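Local coordinates for extracellular solute-binding protein, family 1 (PDB 6FTH) that probably binds human milk oligosaccharides outside the cell and delivers them to an ABC transporter for uptake, at residues 152-157 against 433-438; 272-275 against 281-284. One frame throughout, in Å; residues are numbered along the deposited sequence.

In the fold
Contact 1 lies inside the protein and contact 2 at its surface: all three touching residues of the first are buried, neither of the two in the second is. Contact 1 joins strand 154-158 to residues 433-438, at helix 436-439, far along the chain; contact 2 stays local, tying the loop ahead of helix 276-284 to that same helix. No element is common to both, but strands 154-158 and 197-199 share a mixed sheet, and Asn200 follows the latter and bonds Asp282. The chemistry follows the setting: a neutral hydroxyl and rings within, a hydrated ion pair outside. Their centres are 22 Å apart, and contact 2 is nested within the chain loop that contact 1 closes.

Contact 1 of 2, residues 152-157 against 433-438; sequences GQHMFI and KPYEEQ
The hydroxyl of Tyr435 accepts the backbone N-H of Met155, with Met155 N 2.9 Å from Tyr435 OH and an N-H...O angle of 164°, close to straight. The same oxygen lies 3.0 Å from Met155 O, but the poor angle there rules out a hydrogen bond, so the evidence is for one bond across these residues. Carbon lies beside it: Met155 CB stands 3.8 Å from Tyr435 OH, while the rest of the methionine runs on extended to pack on Val294 and Phe296 of strand 292-297.

The second touch is between rings. Tyr435 CE2 meets the imidazole of His154 at its edge, close to the imidazole plane, 3.7 Å from His154 CD2. With the planes inclined at 57° and the centroids 5.7 Å apart, the pair is neither a stack nor T-shaped. His154 CG is turned beside its own backbone N (chi1 -45°), which places CD2 against the tyrosine; both imidazole nitrogens are engaged elsewhere, NE2 with Asn432 OD1 and ND1 with Gly297 O. Tyr435 also rests on Pro313 of strand 311-313, one of the two antiparallel neighbours of strand 154-158.

The contact fastens a late part of the chain onto the sheet containing strand 154-158, consistent with the two-lobed fold of solute-binding proteins, where the chain passes between lobes more than once. Because Met155 supplies the proton, the tyrosine oxygen acts here as acceptor; a buried strand N-H is thereby satisfied by a side chain 280 residues further on.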
loop_
_atom_site.group_PDB
_atom_site.type_symbol
_atom_site.label_atom_id
_atom_site.label_comp_id
_atom_site.label_asym_id
_atom_site.label_seq_id
_atom_site.Cartn_x
_atom_site.Cartn_y
_atom_site.Cartn_z
ATOM N N GLY A 152 -5.895 -1.399 1.337
ATOM C CA GLY A 152 -5.382 -2.637 0.782
ATOM C C GLY A 152 -5.400 -3.812 1.728
ATOM O O GLY A 152 -5.077 -4.943 1.331
ATOM N N GLN A 153 -5.779 -3.578 2.987
ATOM C CA GLN A 153 -5.675 -4.559 4.051
ATOM C C GLN A 153 -7.050 -5.154 4.349
ATOM O O GLN A 153 -8.026 -4.411 4.503
ATOM C CB GLN A 153 -5.165 -3.863 5.314
ATOM C CG GLN A 153 -3.985 -2.962 5.096
ATOM C CD GLN A 153 -2.817 -3.675 4.473
ATOM O OE1 GLN A 153 -2.520 -4.821 4.813
ATOM N NE2 GLN A 153 -2.128 -2.990 3.572
ATOM N N HIS A 154 -7.132 -6.490 4.437
ATOM C CA HIS A 154 -8.389 -7.178 4.715
ATOM C C HIS A 154 -8.134 -8.452 5.503
ATOM O O HIS A 154 -7.039 -9.012 5.465
ATOM C CB HIS A 154 -9.145 -7.552 3.425
ATOM C CG HIS A 154 -9.156 -6.441 2.459
ATOM N ND1 HIS A 154 -8.096 -6.187 1.620
ATOM C CD2 HIS A 154 -10.028 -5.418 2.285
ATOM C CE1 HIS A 154 -8.330 -5.082 0.940
ATOM N NE2 HIS A 154 -9.486 -4.589 1.334
ATOM N N MET A 155 -9.171 -8.917 6.205
ATOM C CA MET A 155 -9.144 -10.171 6.944
ATOM C C MET A 155 -10.174 -11.091 6.307
ATOM O O MET A 155 -11.360 -10.756 6.262
ATOM C CB MET A 155 -9.493 -9.918 8.412
ATOM C CG MET A 155 -9.436 -11.144 9.288
ATOM S SD MET A 155 -9.821 -10.688 10.992
ATOM C CE MET A 155 -9.515 -12.233 11.863
ATOM N N PHE A 156 -9.724 -12.243 5.821
ATOM C CA PHE A 156 -10.590 -13.212 5.157
ATOM C C PHE A 156 -10.852 -14.418 6.050
ATOM O O PHE A 156 -9.992 -14.840 6.831
ATOM C CB PHE A 156 -9.950 -13.683 3.849
ATOM C CG PHE A 156 -9.694 -12.572 2.873
ATOM C CD1 PHE A 156 -10.730 -11.772 2.438
ATOM C CD2 PHE A 156 -8.414 -12.312 2.407
ATOM C CE1 PHE A 156 -10.499 -10.731 1.527
ATOM C CE2 PHE A 156 -8.180 -11.278 1.507
ATOM C CZ PHE A 156 -9.225 -10.474 1.085
ATOM N N ILE A 157 -12.045 -14.997 5.905
ATOM C CA ILE A 157 -12.377 -16.249 6.576
ATOM C C ILE A 157 -13.060 -17.182 5.587
ATOM O O ILE A 157 -13.733 -16.740 4.648
ATOM C CB ILE A 157 -13.229 -16.018 7.834
ATOM C CG1 ILE A 157 -13.289 -17.264 8.722
ATOM C CG2 ILE A 157 -14.609 -15.548 7.489
ATOM C CD1 ILE A 157 -13.622 -16.906 10.140
ATOM N N LYS A 433 -16.150 -3.478 0.936
ATOM C CA LYS A 433 -17.504 -3.204 1.403
ATOM C C LYS A 433 -17.718 -3.589 2.860
ATOM O O LYS A 433 -18.372 -2.813 3.582
ATOM C CB LYS A 433 -18.539 -3.862 0.477
ATOM C CG LYS A 433 -18.655 -3.165 -0.853
ATOM C CD LYS A 433 -19.593 -3.927 -1.782
ATOM C CE LYS A 433 -19.722 -3.246 -3.144
ATOM N NZ LYS A 433 -20.782 -3.896 -3.980
ATOM N N PRO A 434 -17.226 -4.728 3.356
ATOM C CA PRO A 434 -17.512 -5.102 4.750
ATOM C C PRO A 434 -16.837 -4.199 5.782
ATOM O O PRO A 434 -17.163 -4.326 6.969
ATOM C CB PRO A 434 -16.993 -6.549 4.847
ATOM C CG PRO A 434 -17.008 -7.053 3.452
ATOM C CD PRO A 434 -16.617 -5.847 2.624
ATOM N N TYR A 435 -15.897 -3.335 5.378
ATOM C CA TYR A 435 -15.145 -2.488 6.300
ATOM C C TYR A 435 -15.658 -1.060 6.376
ATOM O O TYR A 435 -15.120 -0.274 7.163
ATOM C CB TYR A 435 -13.658 -2.490 5.920
ATOM C CG TYR A 435 -13.123 -3.879 6.013
ATOM C CD1 TYR A 435 -12.843 -4.465 7.238
ATOM C CD2 TYR A 435 -12.963 -4.634 4.872
ATOM C CE1 TYR A 435 -12.417 -5.774 7.323
ATOM C CE2 TYR A 435 -12.527 -5.939 4.950
ATOM C CZ TYR A 435 -12.238 -6.500 6.166
ATOM O OH TYR A 435 -11.815 -7.814 6.264
ATOM N N GLU A 436 -16.708 -0.704 5.628
ATOM C CA GLU A 436 -17.232 0.655 5.717
ATOM C C GLU A 436 -17.725 0.980 7.117
ATOM O O GLU A 436 -17.492 2.085 7.618
ATOM C CB GLU A 436 -18.341 0.889 4.691
ATOM C CG GLU A 436 -17.805 1.356 3.373
ATOM C CD GLU A 436 -18.844 2.082 2.511
ATOM O OE1 GLU A 436 -19.417 1.429 1.620
ATOM O OE2 GLU A 436 -19.061 3.303 2.724
ATOM N N GLU A 437 -18.366 0.028 7.782
ATOM C CA GLU A 437 -18.830 0.276 9.136
ATOM C C GLU A 437 -17.665 0.520 10.086
ATOM O O GLU A 437 -17.649 1.526 10.805
ATOM C CB GLU A 437 -19.728 -0.866 9.620
ATOM C CG GLU A 437 -20.182 -0.704 11.057
ATOM C CD GLU A 437 -21.082 0.483 11.291
ATOM O OE1 GLU A 437 -21.904 0.803 10.411
ATOM O OE2 GLU A 437 -20.998 1.091 12.378
ATOM N N GLN A 438 -16.675 -0.384 10.126
ATOM C CA GLN A 438 -15.594 -0.185 11.093
ATOM C C GLN A 438 -14.760 1.045 10.756
ATOM O O GLN A 438 -14.323 1.771 11.653
ATOM C CB GLN A 438 -14.714 -1.427 11.210
ATOM C CG GLN A 438 -15.339 -2.476 12.082
ATOM C CD GLN A 438 -14.527 -3.741 12.200
ATOM O OE1 GLN A 438 -13.687 -4.052 11.339
ATOM N NE2 GLN A 438 -14.767 -4.485 13.272
#

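Contact 2 of 2, residues 272-275 against 281-284; sequences ATKT and TDQL
Lys274 and Asp282 form a salt bridge, Lys274 NZ lying 2.7 Å from Asp282 OD2, between the N-terminal approach to helix 276-284 and its last full turn. Thr275, the residue between the lysine and the helix, is the N-cap, and its OG1 accepts the backbone N-H of Ala278. The ammonium group uses the syn lone pair of OD2, on the side of the other carboxylate oxygen. That approach still leaves Asp282 OD1 4.1 Å from Lys274 NZ, too far for a direct bond, and a water fills the difference: it accepts from Lys274 NZ at 3.1 Å and donates to Asp282 OD1 at 2.7 Å. Both oxygens are therefore linked to the one ammonium group, the first directly and the second through water.

Asp282 OD2 has a further donor in Asn200 ND2, just beyond strand 197-199, and that amide nitrogen also bonds Gln283 OE1; the lysine charge and the asparagine probably hold the carboxylate in its ionised form. Were Asp282 replaced by an alanine, the Lys274 ammonium would probably lose its counter-charge and be set free to swing, and Asn200 ND2 would lose one acceptor.

Packing adds little, for only 68 Å² is buried in all and no other pair of residues approaches within 4.5 Å. The two side chains come at each other from opposite directions, and the lysine reaches by a folded path, bent at chi2 (-98°), chi3 and chi4. This curl also brings its last methylene to the carboxylate, with Lys274 CE 3.3 Å from Asp282 OD2.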
loop_
_atom_site.group_PDB
_atom_site.type_symbol
_atom_site.label_atom_id
_atom_site.label_comp_id
_atom_site.label_asym_id
_atom_site.label_seq_id
_atom_site.Cartn_x
_atom_site.Cartn_y
_atom_site.Cartn_z
ATOM N N ALA A 272 7.200 -17.615 11.887
ATOM C CA ALA A 272 8.161 -16.521 11.939
ATOM C C ALA A 272 9.292 -16.655 10.931
ATOM O O ALA A 272 10.005 -15.670 10.692
ATOM C CB ALA A 272 8.767 -16.418 13.345
ATOM N N THR A 273 9.481 -17.835 10.341
ATOM C CA THR A 273 10.559 -18.052 9.388
ATOM C C THR A 273 10.075 -18.357 7.982
ATOM O O THR A 273 10.902 -18.404 7.061
ATOM C CB THR A 273 11.505 -19.175 9.865
ATOM O OG1 THR A 273 10.762 -20.361 10.179
ATOM C CG2 THR A 273 12.289 -18.723 11.090
ATOM N N LYS A 274 8.772 -18.529 7.787
ATOM C CA LYS A 274 8.229 -18.833 6.469
ATOM C C LYS A 274 8.350 -17.607 5.572
ATOM O O LYS A 274 8.065 -16.487 5.996
ATOM C CB LYS A 274 6.744 -19.198 6.610
ATOM C CG LYS A 274 6.471 -20.522 7.306
ATOM C CD LYS A 274 6.216 -21.653 6.289
ATOM C CE LYS A 274 4.824 -21.555 5.657
ATOM N NZ LYS A 274 3.732 -21.854 6.646
ATOM N N THR A 275 8.747 -17.805 4.317
ATOM C CA THR A 275 8.766 -16.683 3.380
ATOM C C THR A 275 7.339 -16.211 3.107
ATOM O O THR A 275 6.380 -16.978 3.232
ATOM C CB THR A 275 9.403 -17.096 2.049
ATOM O OG1 THR A 275 8.528 -17.997 1.363
ATOM C CG2 THR A 275 10.763 -17.774 2.273
ATOM N N THR A 281 1.530 -19.564 -0.644
ATOM C CA THR A 281 1.313 -20.881 -1.230
ATOM C C THR A 281 0.413 -21.732 -0.348
ATOM O O THR A 281 -0.395 -22.515 -0.861
ATOM C CB THR A 281 2.666 -21.545 -1.495
ATOM O OG1 THR A 281 3.370 -20.770 -2.470
ATOM C CG2 THR A 281 2.503 -22.977 -2.016
ATOM N N ASP A 282 0.516 -21.580 0.973
ATOM C CA ASP A 282 -0.401 -22.273 1.872
ATOM C C ASP A 282 -1.845 -21.952 1.516
ATOM O O ASP A 282 -2.687 -22.848 1.388
ATOM C CB ASP A 282 -0.153 -21.844 3.320
ATOM C CG ASP A 282 1.145 -22.384 3.912
ATOM O OD1 ASP A 282 1.645 -23.448 3.478
ATOM O OD2 ASP A 282 1.651 -21.746 4.862
ATOM N N GLN A 283 -2.167 -20.663 1.385
ATOM C CA GLN A 283 -3.557 -20.286 1.163
ATOM C C GLN A 283 -4.064 -20.747 -0.208
ATOM O O GLN A 283 -5.238 -21.100 -0.353
ATOM C CB GLN A 283 -3.708 -18.772 1.306
ATOM C CG GLN A 283 -3.891 -18.262 2.750
ATOM C CD GLN A 283 -2.652 -18.383 3.588
ATOM O OE1 GLN A 283 -2.429 -19.407 4.241
ATOM N NE2 GLN A 283 -1.824 -17.347 3.576
ATOM N N LEU A 284 -3.214 -20.704 -1.231
ATOM C CA LEU A 284 -3.657 -21.095 -2.569
ATOM C C LEU A 284 -3.821 -22.605 -2.688
ATOM O O LEU A 284 -4.645 -23.081 -3.484
ATOM C CB LEU A 284 -2.656 -20.607 -3.609
ATOM C CG LEU A 284 -2.615 -19.092 -3.792
ATOM C CD1 LEU A 284 -1.349 -18.680 -4.524
ATOM C CD2 LEU A 284 -3.836 -18.584 -4.529
HETATM O O HOH W 1 3.310 -24.576 5.254
#